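Local coordinates for protein endo-beta-N-acetylglucosaminidase F1 (Bacteroides thetaiotaomicron VPI-5482, PDB 6TCV) that cleaves high-mannose N-glycans within their chitobiose core, between the two N-acetylglucosamine residues, as an endo-acting glycoside hydrolase of a human gut bacterium, at residues G213-Q218 and N298-N303; A308-C313 and Y334-V339; S392-G397 and G422-G427. The protein carries 2 engineered substitutions. All blocks are in the same frame, centred on the assembly; numbering follows the deposited sequence.

Contact 1. Residues G213-Q218 and N298-N303; sequences GRPRVQ and NPSLTN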
loop_
_atom_site.group_PDB
_atom_site.type_symbol
_atom_site.label_atom_id
_atom_site.label_comp_id
_atom_site.label_asym_id
_atom_site.label_seq_id
_atom_site.Cartn_x
_atom_site.Cartn_y
_atom_site.Cartn_z
ATOM N N GLY A 213 -16.451 13.218 -20.763
ATOM C CA GLY A 213 -16.948 11.908 -21.170
ATOM C C GLY A 213 -16.243 10.699 -20.609
ATOM O O GLY A 213 -16.000 9.744 -21.366
ATOM N N ARG A 214 -15.725 10.787 -19.409
ATOM C CA ARG A 214 -14.992 9.667 -18.837
ATOM C C ARG A 214 -15.052 9.687 -17.320
ATOM O O ARG A 214 -15.252 10.750 -16.719
ATOM C CB ARG A 214 -13.570 9.560 -19.342
ATOM C CG ARG A 214 -12.791 10.738 -18.973
ATOM C CD ARG A 214 -11.359 10.538 -19.540
ATOM N NE ARG A 214 -10.453 9.883 -18.577
ATOM C CZ ARG A 214 -9.140 9.674 -18.772
ATOM N NH1 ARG A 214 -8.355 9.060 -17.827
ATOM N NH2 ARG A 214 -8.612 10.064 -19.932
ATOM N N PRO A 215 -14.769 8.564 -16.663
ATOM C CA PRO A 215 -14.567 8.605 -15.213
ATOM C C PRO A 215 -13.357 9.451 -14.852
ATOM O O PRO A 215 -12.422 9.590 -15.627
ATOM C CB PRO A 215 -14.292 7.125 -14.864
ATOM C CG PRO A 215 -14.839 6.345 -16.074
ATOM C CD PRO A 215 -14.626 7.196 -17.220
ATOM N N ARG A 216 -13.351 9.991 -13.636
ATOM C CA ARG A 216 -12.187 10.705 -13.119
ATOM C C ARG A 216 -12.084 10.464 -11.620
ATOM O O ARG A 216 -13.050 10.080 -10.947
ATOM C CB ARG A 216 -12.355 12.210 -13.351
ATOM C CG ARG A 216 -13.484 12.881 -12.533
ATOM C CD ARG A 216 -13.505 14.458 -12.448
ATOM N NE ARG A 216 -12.256 15.029 -11.999
ATOM C CZ ARG A 216 -11.725 16.151 -12.423
ATOM N NH1 ARG A 216 -12.347 16.873 -13.344
ATOM N NH2 ARG A 216 -10.578 16.571 -11.904
ATOM N N VAL A 217 -10.881 10.725 -11.110
ATOM C CA VAL A 217 -10.696 10.932 -9.679
ATOM C C VAL A 217 -11.297 12.292 -9.370
ATOM O O VAL A 217 -10.931 13.319 -9.975
ATOM C CB VAL A 217 -9.206 10.908 -9.340
ATOM C CG1 VAL A 217 -8.954 11.235 -7.873
ATOM C CG2 VAL A 217 -8.607 9.576 -9.690
ATOM N N GLN A 218 -12.212 12.319 -8.413
ATOM C CA GLN A 218 -12.867 13.533 -7.979
ATOM C C GLN A 218 -12.575 13.693 -6.502
ATOM O O GLN A 218 -12.955 12.837 -5.687
ATOM C CB GLN A 218 -14.377 13.426 -8.250
ATOM C CG GLN A 218 -15.153 14.678 -7.795
ATOM C CD GLN A 218 -16.657 14.599 -8.050
ATOM O OE1 GLN A 218 -17.079 14.555 -9.204
ATOM N NE2 GLN A 218 -17.449 14.635 -7.000
ATOM N N ASN A 298 -22.021 2.918 -22.169
ATOM C CA ASN A 298 -20.847 3.760 -22.057
ATOM C C ASN A 298 -19.557 2.962 -22.234
ATOM O O ASN A 298 -19.341 1.982 -21.517
ATOM C CB ASN A 298 -20.858 4.427 -20.699
ATOM C CG ASN A 298 -19.864 5.541 -20.612
ATOM O OD1 ASN A 298 -18.676 5.335 -20.744
ATOM N ND2 ASN A 298 -20.361 6.734 -20.264
ATOM N N PRO A 299 -18.671 3.348 -23.151
ATOM C CA PRO A 299 -17.467 2.530 -23.399
ATOM C C PRO A 299 -16.514 2.443 -22.239
ATOM O O PRO A 299 -15.632 1.575 -22.266
ATOM C CB PRO A 299 -16.799 3.208 -24.614
ATOM C CG PRO A 299 -17.296 4.616 -24.603
ATOM C CD PRO A 299 -18.738 4.520 -24.067
ATOM N N SER A 300 -16.646 3.319 -21.258
ATOM C CA SER A 300 -15.767 3.252 -20.092
ATOM C C SER A 300 -16.225 2.257 -19.030
ATOM O O SER A 300 -15.473 1.990 -18.086
ATOM C CB SER A 300 -15.700 4.625 -19.412
ATOM O OG SER A 300 -15.082 5.599 -20.263
ATOM N N LEU A 301 -17.446 1.748 -19.135
ATOM C CA LEU A 301 -18.099 0.950 -18.101
ATOM C C LEU A 301 -18.475 -0.432 -18.599
ATOM O O LEU A 301 -18.479 -0.719 -19.807
ATOM C CB LEU A 301 -19.390 1.659 -17.631
ATOM C CG LEU A 301 -19.205 3.118 -17.224
ATOM C CD1 LEU A 301 -20.543 3.781 -16.832
ATOM C CD2 LEU A 301 -18.206 3.249 -16.077
ATOM N N THR A 302 -18.794 -1.298 -17.644
ATOM C CA THR A 302 -19.213 -2.669 -17.899
ATOM C C THR A 302 -20.054 -3.161 -16.722
ATOM O O THR A 302 -20.270 -2.447 -15.755
ATOM C CB THR A 302 -18.013 -3.554 -18.207
ATOM O OG1 THR A 302 -18.495 -4.785 -18.778
ATOM C CG2 THR A 302 -17.207 -3.883 -16.992
ATOM N N ASN A 303 -20.557 -4.409 -16.830
ATOM C CA ASN A 303 -21.319 -5.006 -15.736
ATOM C C ASN A 303 -20.429 -5.084 -14.481
ATOM O O ASN A 303 -19.225 -5.387 -14.580
ATOM C CB ASN A 303 -21.787 -6.435 -16.129
ATOM C CG ASN A 303 -22.500 -6.413 -17.444
ATOM O OD1 ASN A 303 -23.709 -6.273 -17.546
ATOM N ND2 ASN A 303 -21.748 -6.827 -18.455
HETATM O O HOH W 1 -16.815 7.110 -21.635
#
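P215 meets S300 where a β-hairpin, closed by a G1 β-bulge, lies beside a type I turn in the loop leading to helix 306-319. The hairpin is strand 214-218 folded back on strand 198-209, one of the parallel strands of the catalytic β/α barrel; G213 and R214 together face D209, and glycine accepts the positive phi of the bulge.

The direct contact is van der Waals. P215 sets its CD against S300, 3.5 Å from S300 CB, with CG a little farther off. Proline suits this place because R216 and Q218 make the backbone bonds to N207 and N205, so the missing N-H of P215 probably costs the hairpin no bond. Its ring also packs on I206.

The polar link runs through a water. It donates to G213 O (2.8 Å) and to N298 OD1 (2.7 Å), and also hydrogen-bonds S300 OG; S300 was modelled in two conformers, so that third link is tentative.

Within the turn, L301 N bonds to N298 O, and P299 supplies the phi that the second position needs. N298 ND2 reaches back to Y208 OH on the hairpin, so this amide joins both elements. Its OD1 has a second donor and completes an Asx turn: S300 N lies in the carbonyl plane, 2.9 Å from N298 OD1, with an N-H...O angle of 160°.

Contact 2. Residues A308-C313 and Y334-V339; sequences AAARLC and YGVATV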
loop_
_atom_site.group_PDB
_atom_site.type_symbol
_atom_site.label_atom_id
_atom_site.label_comp_id
_atom_site.label_asym_id
_atom_site.label_seq_id
_atom_site.Cartn_x
_atom_site.Cartn_y
_atom_site.Cartn_z
ATOM N N ALA A 308 -13.841 -7.215 -13.285
ATOM C CA ALA A 308 -13.568 -5.834 -13.651
ATOM C C ALA A 308 -12.735 -5.152 -12.583
ATOM O O ALA A 308 -11.853 -4.344 -12.893
ATOM C CB ALA A 308 -14.901 -5.076 -13.850
ATOM N N ALA A 309 -13.021 -5.438 -11.322
ATOM C CA ALA A 309 -12.220 -4.917 -10.223
ATOM C C ALA A 309 -10.776 -5.386 -10.312
ATOM O O ALA A 309 -9.831 -4.601 -10.125
ATOM C CB ALA A 309 -12.833 -5.326 -8.889
ATOM N N ALA A 310 -10.584 -6.674 -10.578
ATOM C CA ALA A 310 -9.220 -7.206 -10.693
ATOM C C ALA A 310 -8.481 -6.543 -11.840
ATOM O O ALA A 310 -7.293 -6.221 -11.717
ATOM C CB ALA A 310 -9.264 -8.728 -10.871
ATOM N N ARG A 311 -9.157 -6.342 -12.970
ATOM C CA ARG A 311 -8.529 -5.613 -14.074
ATOM C C ARG A 311 -8.004 -4.242 -13.617
ATOM O O ARG A 311 -6.861 -3.864 -13.911
ATOM C CB ARG A 311 -9.504 -5.476 -15.240
ATOM C CG ARG A 311 -9.051 -4.458 -16.351
ATOM C CD ARG A 311 -7.795 -4.932 -17.081
ATOM N NE ARG A 311 -8.059 -6.183 -17.803
ATOM C CZ ARG A 311 -7.113 -6.871 -18.414
ATOM N NH1 ARG A 311 -5.865 -6.473 -18.444
ATOM N NH2 ARG A 311 -7.421 -8.048 -18.974
ATOM N N LEU A 312 -8.809 -3.510 -12.869
ATOM C CA LEU A 312 -8.364 -2.213 -12.372
ATOM C C LEU A 312 -7.161 -2.354 -11.459
ATOM O O LEU A 312 -6.185 -1.598 -11.577
ATOM C CB LEU A 312 -9.508 -1.468 -11.631
ATOM C CG LEU A 312 -9.090 -0.161 -10.952
ATOM C CD1 LEU A 312 -8.559 0.844 -11.983
ATOM C CD2 LEU A 312 -10.227 0.421 -10.123
ATOM N N CYS A 313 -7.173 -3.333 -10.557
ATOM C CA CYS A 313 -6.028 -3.498 -9.662
ATOM C C CYS A 313 -4.758 -3.825 -10.432
ATOM O O CYS A 313 -3.693 -3.251 -10.167
ATOM C CB CYS A 313 -6.326 -4.585 -8.624
ATOM S SG CYS A 313 -7.635 -4.111 -7.446
ATOM N N TYR A 334 -12.810 -7.622 -4.733
ATOM C CA TYR A 334 -11.787 -8.632 -4.481
ATOM C C TYR A 334 -12.311 -10.020 -4.728
ATOM O O TYR A 334 -13.423 -10.330 -4.343
ATOM C CB TYR A 334 -11.346 -8.552 -3.018
ATOM C CG TYR A 334 -10.223 -9.470 -2.603
ATOM C CD1 TYR A 334 -8.911 -9.289 -3.055
ATOM C CD2 TYR A 334 -10.465 -10.497 -1.728
ATOM C CE1 TYR A 334 -7.871 -10.089 -2.627
ATOM C CE2 TYR A 334 -9.425 -11.361 -1.295
ATOM C CZ TYR A 334 -8.111 -11.132 -1.766
ATOM O OH TYR A 334 -7.057 -11.916 -1.340
ATOM N N GLY A 335 -11.492 -10.859 -5.328
ATOM C CA GLY A 335 -11.824 -12.265 -5.467
ATOM C C GLY A 335 -11.283 -12.964 -6.691
ATOM O O GLY A 335 -11.096 -14.182 -6.626
ATOM N N VAL A 336 -11.016 -12.265 -7.760
ATOM C CA VAL A 336 -10.421 -12.859 -8.963
ATOM C C VAL A 336 -8.913 -12.832 -8.842
ATOM O O VAL A 336 -8.311 -11.792 -8.545
ATOM C CB VAL A 336 -10.903 -12.106 -10.213
ATOM C CG1 VAL A 336 -10.043 -12.442 -11.428
ATOM C CG2 VAL A 336 -12.338 -12.464 -10.478
ATOM N N ALA A 337 -8.282 -13.967 -9.090
ATOM C CA ALA A 337 -6.903 -14.159 -8.679
ATOM C C ALA A 337 -5.917 -14.096 -9.839
ATOM O O ALA A 337 -4.695 -14.190 -9.603
ATOM C CB ALA A 337 -6.794 -15.537 -8.000
ATOM N N THR A 338 -6.395 -13.875 -11.060
ATOM C CA THR A 338 -5.513 -13.837 -12.221
ATOM C C THR A 338 -6.057 -12.813 -13.212
ATOM O O THR A 338 -7.263 -12.807 -13.503
ATOM C CB THR A 338 -5.465 -15.224 -12.884
ATOM O OG1 THR A 338 -5.325 -16.242 -11.886
ATOM C CG2 THR A 338 -4.265 -15.326 -13.787
ATOM N N VAL A 339 -5.173 -12.011 -13.781
ATOM C CA VAL A 339 -5.490 -11.099 -14.883
ATOM C C VAL A 339 -4.406 -11.257 -15.918
ATOM O O VAL A 339 -3.221 -11.140 -15.594
ATOM C CB VAL A 339 -5.579 -9.630 -14.444
ATOM C CG1 VAL A 339 -5.837 -8.731 -15.640
ATOM C CG2 VAL A 339 -6.649 -9.445 -13.414
#
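A310 comes within 6.0 Å of V336 and R311 within 6.3 Å of V339, measured between CA atoms, where the early turns of helix 306-319 face the chain that follows strand 324-329. Helix and strand are consecutive elements of a β/α barrel, and the segment 334-339 is part of the loop after the strand, ending in the small antiparallel hairpin 338-339 with 342-343. The loop bends round one side of the helix. G335 permits the bend, for at its phi of 149° a side chain would strike the preceding carbonyl oxygen.

The CB of A310 points toward the loop, and its single methyl lets the backbones come close. It is touched by two valines: A310 CB lies 3.8 Å from V336 CB and 3.7 Å from V339 CG2. The β-branched V339 suits a strand that must serve two neighbours, since each of its methyls has a separate task. CG2 rests on A310, while CG1, anti to the backbone N (chi1 177°), is carried across to R311.

The R311 chain leaves the helix and folds at chi2 (66°) and chi3 (64°), which brings its guanidinium alongside the hairpin. NH1 forms salt bridges with E315, one turn on in the same helix, and with D340, directly after V339, anchoring the charged plane while one of its flat faces meets a methyl. V339 CG1 sits 3.5 Å above that plane, over its centre, with R311 CZ 3.6 Å from CG1.

Contact 3. Residues S392-G397 and G422-G427; sequences SMIDGG and GEVLYG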
loop_
_atom_site.group_PDB
_atom_site.type_symbol
_atom_site.label_atom_id
_atom_site.label_comp_id
_atom_site.label_asym_id
_atom_site.label_seq_id
_atom_site.Cartn_x
_atom_site.Cartn_y
_atom_site.Cartn_z
ATOM N N SER A 392 -3.192 -14.751 18.655
ATOM C CA SER A 392 -4.023 -15.453 17.687
ATOM C C SER A 392 -3.623 -15.109 16.254
ATOM O O SER A 392 -3.442 -16.003 15.414
ATOM C CB SER A 392 -5.485 -15.102 17.946
ATOM O OG SER A 392 -6.320 -15.701 16.978
ATOM N N MET A 393 -3.488 -13.812 15.953
ATOM C CA MET A 393 -3.176 -13.388 14.586
ATOM C C MET A 393 -1.786 -13.829 14.159
ATOM O O MET A 393 -1.594 -14.255 13.008
ATOM C CB MET A 393 -3.330 -11.885 14.441
ATOM C CG MET A 393 -4.739 -11.431 14.655
ATOM S SD MET A 393 -5.043 -9.709 14.228
ATOM C CE MET A 393 -4.019 -8.888 15.427
ATOM N N ILE A 394 -0.805 -13.750 15.067
ATOM C CA ILE A 394 0.517 -14.279 14.743
ATOM C C ILE A 394 0.423 -15.766 14.435
ATOM O O ILE A 394 1.008 -16.259 13.466
ATOM C CB ILE A 394 1.526 -13.998 15.871
ATOM C CG1 ILE A 394 1.895 -12.532 15.945
ATOM C CG2 ILE A 394 2.760 -14.881 15.733
ATOM C CD1 ILE A 394 2.638 -12.182 17.252
ATOM N N ASP A 395 -0.278 -16.523 15.289
ATOM C CA ASP A 395 -0.386 -17.964 15.069
ATOM C C ASP A 395 -1.050 -18.275 13.732
ATOM O O ASP A 395 -0.752 -19.307 13.106
ATOM C CB ASP A 395 -1.203 -18.637 16.176
ATOM C CG ASP A 395 -0.539 -18.605 17.537
ATOM O OD1 ASP A 395 0.668 -18.341 17.605
ATOM O OD2 ASP A 395 -1.238 -18.877 18.551
ATOM N N GLY A 396 -1.989 -17.433 13.309
ATOM C CA GLY A 396 -2.653 -17.621 12.030
ATOM C C GLY A 396 -1.887 -17.132 10.823
ATOM O O GLY A 396 -2.301 -17.389 9.693
ATOM N N GLY A 397 -0.751 -16.482 11.043
ATOM C CA GLY A 397 0.074 -16.001 9.956
ATOM C C GLY A 397 -0.389 -14.715 9.304
ATOM O O GLY A 397 0.071 -14.399 8.195
ATOM N N GLY A 422 0.652 -4.668 21.737
ATOM C CA GLY A 422 1.971 -4.274 21.288
ATOM C C GLY A 422 3.068 -5.067 21.951
ATOM O O GLY A 422 4.099 -5.377 21.333
ATOM N N GLU A 423 2.896 -5.410 23.228
ATOM C CA GLU A 423 3.896 -6.244 23.870
ATOM C C GLU A 423 4.066 -7.579 23.152
ATOM O O GLU A 423 5.192 -8.077 23.023
ATOM C CB GLU A 423 3.439 -6.520 25.311
ATOM C CG GLU A 423 4.465 -7.021 26.288
ATOM C CD GLU A 423 4.123 -6.589 27.705
ATOM O OE1 GLU A 423 5.017 -6.083 28.411
ATOM O OE2 GLU A 423 2.942 -6.731 28.102
ATOM N N VAL A 424 2.964 -8.171 22.679
ATOM C CA VAL A 424 3.035 -9.452 21.992
ATOM C C VAL A 424 3.628 -9.273 20.596
ATOM O O VAL A 424 4.471 -10.067 20.157
ATOM C CB VAL A 424 1.639 -10.114 21.925
ATOM C CG1 VAL A 424 1.644 -11.375 21.022
ATOM C CG2 VAL A 424 1.166 -10.480 23.336
ATOM N N LEU A 425 3.193 -8.233 19.867
ATOM C CA LEU A 425 3.609 -8.067 18.478
ATOM C C LEU A 425 5.039 -7.567 18.354
ATOM O O LEU A 425 5.758 -7.976 17.433
ATOM C CB LEU A 425 2.697 -7.051 17.769
ATOM C CG LEU A 425 1.237 -7.414 17.649
ATOM C CD1 LEU A 425 0.551 -6.244 16.913
ATOM C CD2 LEU A 425 0.987 -8.679 16.901
ATOM N N TYR A 426 5.513 -6.752 19.287
ATOM C CA TYR A 426 6.733 -5.957 19.150
ATOM C C TYR A 426 7.606 -5.939 20.385
ATOM O O TYR A 426 8.704 -5.379 20.315
ATOM C CB TYR A 426 6.363 -4.496 18.853
ATOM C CG TYR A 426 5.380 -4.333 17.708
ATOM C CD1 TYR A 426 5.691 -4.818 16.419
ATOM C CD2 TYR A 426 4.164 -3.677 17.850
ATOM C CE1 TYR A 426 4.830 -4.665 15.365
ATOM C CE2 TYR A 426 3.320 -3.481 16.801
ATOM C CZ TYR A 426 3.637 -3.990 15.562
ATOM O OH TYR A 426 2.741 -3.810 14.495
ATOM N N GLY A 427 7.170 -6.508 21.506
ATOM C CA GLY A 427 7.885 -6.356 22.745
ATOM C C GLY A 427 7.751 -4.958 23.332
ATOM O O GLY A 427 8.567 -4.595 24.191
#
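I394 extends its terminal methyl toward two successive residues of the helix opposite: CD1 lies 3.9 Å from L425 CD2 and 4.0 Å from V424 CG1. The contact is wholly apolar and light, with the nearest CA atoms, those of I394 and L425, 7.9 Å apart. A long branched residue therefore suits the position, because its arm spans the gap between the backbones. With chi1 near -71° and chi2 near 167°, the I394 arm runs outward from its helix, and its CG1 also approaches L425 CD2 at 4.1 Å.

The next shell packs round the two receiving side chains. V424 also packs on A387, A390 and Q391, a turn or two earlier in the helix of I394, where alanines leave room for a bulkier partner. L425 reaches inward to A390, M168 and F401, the last on strand 400-404, so it links the helix pair to the sheet beneath. L425 CB also lies 3.6 Å above the ring plane of Y426, over its centre, and Y426 OH is hydrogen-bonded to M168 O.

Helix 387-396 ends beside the contact. G397 N returns to I394 O (3.0 Å) in a Schellman motif, and K367 NZ hydrogen-bonds G396 O nearby. G427 too has positive phi, which glycine tolerates. Helix 387-396 precedes strand 400-404, and helix 421-426 comes after it, beyond the short helix 411-416; such side-by-side packing of helices on the outside of the strands is typical of a (β/α)8 barrel.

All three contacts are partly buried, their centres 16 Å (contact 2), 21 Å (contact 3) and 24 Å (contact 1) from the centre of the chain. Contact 2 has two buried residues among its touching four, A310 and V339; contacts 1 and 3 each have one buried and one exposed. Contacts 1 and 2 share one piece of chain: the turn at 298-303 runs on into helix 306-319, and T302 CG2 packs 4.1 Å from A308 CB. Contact 3 lies across the chain's centre from contact 1. Chemistry differs too: contact 1 is joined by a proline-serine touch and a bridging water, contact 2 adds an arginine held by acidic residues, and contact 3 is purely aliphatic, with I394 exposed to solvent.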